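Local coordinates for protein branched-chain-amino-acid aminotransferase (Pseudomonas sp. UW4, PDB 6JIF) that catalyses the pyridoxal-phosphate-dependent transfer of amino groups between branched-chain amino acids and 2-oxo acids, at residues B[232-235]-B[236-239]; B[328-331]-B[332-336]. One frame throughout, in Å; residues are numbered along the deposited sequence.

Contact 1. Residues B[232-235]-B[236-239]; sequences PMTH and TKIE
Pro232 CD lies over the face of the Glu239 carboxylate, about equally far from its carbon and its two oxygens, with Glu239 OE1 the nearest to Pro232 CD at 3.8 Å. Pro232 CD brings only C-H to the carboxylate, so the meeting is a van der Waals one; the polar partners of the oxygens are Ser262 and Ser260. Pro232 O lies at the edge of the His235 ring, in its plane, nearest the carbon CD2, while His235 NE2 is hydrogen-bonded to Asp193.

Two threonines carry the polar half of the turn. Each holds OG1 between its own backbone N and carbonyl carbon (chi1 69° in Thr234, 60° in Thr236), and the two hydroxyl oxygens, Thr234 OG1 and Thr236 OG1, come within 2.7 Å. Thr236 N also makes a weak hydrogen bond to Thr234 OG1, 3.4 Å long and bent to 131°. Asp231 reinforces the arrangement, one oxygen bonded to Thr234 OG1 and the other receiving the amides of Thr236 and Lys237. The methyl Thr236 CG2 meanwhile rests 3.4 Å from Thr234 O. Replacing Thr236 with alanine would probably leave the Thr234 hydroxyl without its close oxygen neighbour and uncover the Thr234 carbonyl.

Met233 at the bend meets Met233 of the second subunit, whereas the side chain of Glu239 is about 8 Å from the cofactor. Residues 232-237 make most of the connection of a beta hairpin, and Ile238 and Glu239 already lie in its second strand. That strand, 238-241, pairs antiparallel with strand 227-230, and Ile238 packs on Ile228 and Leu230.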
ATOM      1  N   PRO B 232      -1.905   2.617 -16.529  1.00 14.26           N
ATOM      2  CA  PRO B 232      -2.642   1.439 -16.117  1.00 14.76           C
ATOM      3  C   PRO B 232      -3.933   1.244 -16.903  1.00 15.90           C
ATOM      4  O   PRO B 232      -4.401   0.103 -17.018  1.00 17.81           O
ATOM      5  CB  PRO B 232      -2.892   1.705 -14.614  1.00 14.56           C
ATOM      6  CG  PRO B 232      -2.763   3.217 -14.455  1.00 17.30           C
ATOM      7  CD  PRO B 232      -1.614   3.522 -15.411  1.00 13.49           C
ATOM      8  N   MET B 233      -4.508   2.309 -17.510  1.00 14.27           N
ATOM      9  CA  MET B 233      -5.772   2.125 -18.243  1.00 16.31           C
ATOM     10  C   MET B 233      -5.557   1.414 -19.576  1.00 20.02           C
ATOM     11  O   MET B 233      -6.376   0.583 -19.980  1.00 19.40           O
ATOM     12  CB  MET B 233      -6.434   3.476 -18.459  1.00 15.83           C
ATOM     13  CG  MET B 233      -7.864   3.335 -18.977  1.00 19.39           C
ATOM     14  SD  MET B 233      -8.883   4.764 -18.698  1.00 23.95           S
ATOM     15  CE  MET B 233      -9.416   4.520 -16.971  1.00 21.00           C
ATOM     16  N   THR B 234      -4.457   1.729 -20.298  1.00 20.68           N
ATOM     17  CA  THR B 234      -4.295   1.227 -21.672  1.00 19.07           C
ATOM     18  C   THR B 234      -2.986   0.527 -21.956  1.00 14.90           C
ATOM     19  O   THR B 234      -2.883  -0.133 -23.005  1.00 15.31           O
ATOM     20  CB  THR B 234      -4.462   2.356 -22.724  1.00 19.62           C
ATOM     21  OG1 THR B 234      -3.373   3.274 -22.664  1.00 18.61           O
ATOM     22  CG2 THR B 234      -5.744   3.142 -22.480  1.00 22.92           C
ATOM     23  N   HIS B 235      -1.966   0.701 -21.123  1.00 14.02           N
ATOM     24  CA  HIS B 235      -0.649   0.128 -21.379  1.00 13.49           C
ATOM     25  C   HIS B 235      -0.185   0.513 -22.773  1.00 15.05           C
ATOM     26  O   HIS B 235       0.437  -0.270 -23.506  1.00 15.89           O
ATOM     27  CB  HIS B 235      -0.633  -1.376 -21.173  1.00 17.70           C
ATOM     28  CG  HIS B 235      -0.553  -1.734 -19.727  1.00 17.60           C
ATOM     29  ND1 HIS B 235       0.477  -2.467 -19.193  1.00 22.42           N
ATOM     30  CD2 HIS B 235      -1.379  -1.441 -18.693  1.00 20.37           C
ATOM     31  CE1 HIS B 235       0.308  -2.584 -17.883  1.00 18.95           C
ATOM     32  NE2 HIS B 235      -0.824  -1.999 -17.559  1.00 20.00           N
ATOM     33  N   THR B 236      -0.363   1.792 -23.079  1.00 14.67           N
ATOM     34  CA  THR B 236       0.221   2.334 -24.304  1.00 17.66           C
ATOM     35  C   THR B 236       1.265   3.420 -24.079  1.00 13.84           C
ATOM     36  O   THR B 236       1.930   3.806 -25.049  1.00 15.73           O
ATOM     37  CB  THR B 236      -0.880   2.882 -25.228  1.00 15.36           C
ATOM     38  OG1 THR B 236      -1.608   3.932 -24.581  1.00 15.54           O
ATOM     39  CG2 THR B 236      -1.790   1.737 -25.658  1.00 19.53           C
ATOM     40  N   LYS B 237       1.420   3.918 -22.852  1.00 13.34           N
ATOM     41  CA  LYS B 237       2.258   5.092 -22.575  1.00 13.74           C
ATOM     42  C   LYS B 237       3.166   4.828 -21.382  1.00 12.39           C
ATOM     43  O   LYS B 237       2.732   4.257 -20.388  1.00 15.95           O
ATOM     44  CB  LYS B 237       1.349   6.333 -22.293  1.00 17.18           C
ATOM     45  CG  LYS B 237       0.603   6.837 -23.508  1.00 14.49           C
ATOM     46  CD  LYS B 237      -0.564   7.802 -23.131  1.00 18.55           C
ATOM     47  CE  LYS B 237      -1.653   7.074 -22.380  1.00 21.39           C
ATOM     48  NZ  LYS B 237      -2.982   7.826 -22.320  1.00 22.64           N
ATOM     49  N   ILE B 238       4.435   5.241 -21.468  1.00 14.33           N
ATOM     50  CA  ILE B 238       5.350   5.075 -20.335  1.00 15.48           C
ATOM     51  C   ILE B 238       4.954   5.988 -19.189  1.00 14.22           C
ATOM     52  O   ILE B 238       4.657   7.169 -19.388  1.00 16.65           O
ATOM     53  CB  ILE B 238       6.785   5.396 -20.782  1.00 16.27           C
ATOM     54  CG1 ILE B 238       7.213   4.353 -21.810  1.00 13.32           C
ATOM     55  CG2 ILE B 238       7.778   5.424 -19.580  1.00 14.06           C
ATOM     56  CD1 ILE B 238       8.569   4.642 -22.464  1.00 12.35           C
ATOM     57  N   GLU B 239       4.986   5.453 -17.975  1.00 12.89           N
ATOM     58  CA  GLU B 239       4.750   6.241 -16.768  1.00 15.08           C
ATOM     59  C   GLU B 239       5.946   6.304 -15.837  1.00 17.74           C
ATOM     60  O   GLU B 239       6.305   7.394 -15.400  1.00 19.89           O
ATOM     61  CB  GLU B 239       3.552   5.697 -16.022  1.00 15.91           C
ATOM     62  CG  GLU B 239       2.281   5.827 -16.825  1.00 23.51           C
ATOM     63  CD  GLU B 239       1.118   6.347 -15.974  1.00 25.55           C
ATOM     64  OE1 GLU B 239       1.124   6.078 -14.744  1.00 23.85           O
ATOM     65  OE2 GLU B 239       0.222   7.028 -16.555  1.00 23.35           O
TER

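Contact 2. Residues B[328-331]-B[332-336]; sequences TEVG and PVTQK
Val330 and Thr334 each hold one methyl opposite the backbone N across the CA–CB bond, and those two methyls are the ones that meet. In Val330 a chi1 of 177° carries CG1 forward over the first helical turn; in Thr334 a chi1 of -64°, measured to OG1, sends CG2 back toward the incoming chain. The result is a helix N-terminus with Gly331 as the N-cap of helix 332-346, and a helix start where a side chain distant in sequence does the capping that Gly331 cannot.

Val330 CG1 lies 3.6 Å from Thr334 CG2, the two side chains crossing at about a right angle, and the same methyl of Val330 reaches Gln335 CG at 3.8 Å. Val330 and Gln335 thus occupy the residue before the cap and the fourth of the helix, the pair of positions joined in a hydrophobic staple, although here a glutamine methylene stands in for a fully apolar partner.

Gly331 offers no side chain to cap the amides of the first turn. Glu299 supplies an acceptor instead: one carboxylate oxygen takes Val333 N and the other bonds Thr334 OG1, so the hydroxyl end of Thr334 is occupied while its methyl faces Val330. Pro332, at the first helical position, has no amide hydrogen to satisfy. Beneath this turn, Thr334 packs on Phe247 and Ile309, and Val330 on Pro311, seating the helix start against strands 245-250 and 308-317.

Helical bonding begins at once, as Gln335 N donates to Gly331 O over 3.1 Å, in the carbonyl plane and with an N-H...O angle of 152°. That oxygen is also brushed by the side chain of the donor residue, with Gln335 CG 3.3 Å from Gly331 O.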
ATOM      1  N   THR B 328      26.831   0.899 -24.398  1.00 18.57           N
ATOM      2  CA  THR B 328      28.124   1.035 -23.747  1.00 20.21           C
ATOM      3  C   THR B 328      28.494   2.472 -23.395  1.00 27.40           C
ATOM      4  O   THR B 328      29.388   2.663 -22.560  1.00 33.81           O
ATOM      5  CB  THR B 328      29.248   0.494 -24.663  1.00 19.52           C
ATOM      6  OG1 THR B 328      29.209   1.232 -25.876  1.00 23.71           O
ATOM      7  CG2 THR B 328      29.067  -1.035 -25.046  1.00 22.58           C
ATOM      8  N   GLU B 329      27.854   3.471 -23.997  1.00 19.75           N
ATOM      9  CA  GLU B 329      28.254   4.853 -23.809  1.00 23.27           C
ATOM     10  C   GLU B 329      27.030   5.699 -23.490  1.00 18.65           C
ATOM     11  O   GLU B 329      25.982   5.550 -24.122  1.00 19.87           O
ATOM     12  CB  GLU B 329      28.926   5.431 -25.057  1.00 26.87           C
ATOM     13  CG  GLU B 329      30.101   4.596 -25.585  1.00 37.95           C
ATOM     14  CD  GLU B 329      31.093   5.465 -26.250  1.00 53.10           C
ATOM     15  OE1 GLU B 329      32.108   5.808 -25.596  1.00 58.97           O
ATOM     16  OE2 GLU B 329      30.831   5.848 -27.413  1.00 58.41           O
ATOM     17  N   VAL B 330      27.193   6.600 -22.560  1.00 21.24           N
ATOM     18  CA  VAL B 330      26.102   7.523 -22.223  1.00 17.72           C
ATOM     19  C   VAL B 330      26.117   8.682 -23.202  1.00 16.03           C
ATOM     20  O   VAL B 330      27.186   9.204 -23.562  1.00 20.26           O
ATOM     21  CB  VAL B 330      26.207   7.958 -20.774  1.00 17.38           C
ATOM     22  CG1 VAL B 330      25.099   9.002 -20.412  1.00 14.84           C
ATOM     23  CG2 VAL B 330      26.208   6.735 -19.880  1.00 19.18           C
ATOM     24  N   GLY B 331      24.934   9.063 -23.660  1.00 17.28           N
ATOM     25  CA  GLY B 331      24.818  10.083 -24.667  1.00 20.80           C
ATOM     26  C   GLY B 331      25.146  11.417 -24.076  1.00 16.15           C
ATOM     27  O   GLY B 331      25.144  11.600 -22.845  1.00 17.12           O
ATOM     28  N   PRO B 332      25.505  12.364 -24.951  1.00 19.28           N
ATOM     29  CA  PRO B 332      26.067  13.644 -24.479  1.00 16.29           C
ATOM     30  C   PRO B 332      25.061  14.534 -23.768  1.00 16.86           C
ATOM     31  O   PRO B 332      25.458  15.321 -22.882  1.00 18.50           O
ATOM     32  CB  PRO B 332      26.581  14.297 -25.762  1.00 22.82           C
ATOM     33  CG  PRO B 332      25.727  13.711 -26.844  1.00 23.06           C
ATOM     34  CD  PRO B 332      25.482  12.273 -26.421  1.00 22.79           C
ATOM     35  N   VAL B 333      23.794  14.486 -24.178  1.00 16.57           N
ATOM     36  CA  VAL B 333      22.814  15.340 -23.518  1.00 15.21           C
ATOM     37  C   VAL B 333      22.625  14.878 -22.088  1.00 13.62           C
ATOM     38  O   VAL B 333      22.546  15.696 -21.170  1.00 19.73           O
ATOM     39  CB  VAL B 333      21.480  15.370 -24.280  1.00 17.39           C
ATOM     40  CG1 VAL B 333      20.457  16.252 -23.472  1.00 17.95           C
ATOM     41  CG2 VAL B 333      21.705  15.902 -25.682  1.00 19.61           C
ATOM     42  N   THR B 334      22.504  13.557 -21.884  1.00 16.61           N
ATOM     43  CA  THR B 334      22.394  13.002 -20.543  1.00 16.14           C
ATOM     44  C   THR B 334      23.597  13.376 -19.707  1.00 19.87           C
ATOM     45  O   THR B 334      23.456  13.741 -18.532  1.00 15.32           O
ATOM     46  CB  THR B 334      22.237  11.464 -20.617  1.00 19.25           C
ATOM     47  OG1 THR B 334      21.005  11.139 -21.279  1.00 18.23           O
ATOM     48  CG2 THR B 334      22.213  10.828 -19.210  1.00 16.48           C
ATOM     49  N   GLN B 335      24.790  13.340 -20.311  1.00 17.21           N
ATOM     50  CA  GLN B 335      25.973  13.687 -19.556  1.00 17.30           C
ATOM     51  C   GLN B 335      25.888  15.140 -19.115  1.00 15.85           C
ATOM     52  O   GLN B 335      26.180  15.453 -17.968  1.00 17.48           O
ATOM     53  CB  GLN B 335      27.244  13.433 -20.376  1.00 22.41           C
ATOM     54  CG  GLN B 335      27.477  11.937 -20.493  1.00 25.53           C
ATOM     55  CD  GLN B 335      28.860  11.543 -20.955  1.00 39.82           C
ATOM     56  OE1 GLN B 335      29.111  11.372 -22.154  1.00 43.16           O
ATOM     57  NE2 GLN B 335      29.765  11.382 -20.003  1.00 42.63           N
ATOM     58  N   LYS B 336      25.417  16.023 -20.013  1.00 15.39           N
ATOM     59  CA  LYS B 336      25.334  17.451 -19.701  1.00 15.95           C
ATOM     60  C   LYS B 336      24.321  17.715 -18.586  1.00 17.96           C
ATOM     61  O   LYS B 336      24.596  18.501 -17.666  1.00 16.97           O
ATOM     62  CB  LYS B 336      24.990  18.221 -20.982  1.00 21.12           C
ATOM     63  CG  LYS B 336      24.871  19.737 -20.821  1.00 27.23           C
ATOM     64  CD  LYS B 336      24.595  20.446 -22.178  1.00 34.43           C
ATOM     65  CE  LYS B 336      23.254  19.990 -22.821  1.00 38.93           C
ATOM     66  NZ  LYS B 336      22.933  20.724 -24.106  1.00 40.88           N
TER

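Both contacts are short-range and partly buried, each about 21 Å from the centre of the chain, yet they share no atoms: their centres are 27 Å apart and their nearest atoms about 14 Å. Contact 1 turns one strand into the next, and its chemistry is mostly polar, with a hydroxyl and two amides gathered on Asp231. Contact 2 takes a loop into a helix and relies on methyl packing plus the first backbone bond of that helix; there Glu299, likewise outside the segments, accepts an amide and bonds a threonine hydroxyl. The mixed sheet is common ground, since contact 1 connects two of its strands and contact 2 packs upon two others; contact 1 alone reaches the second subunit.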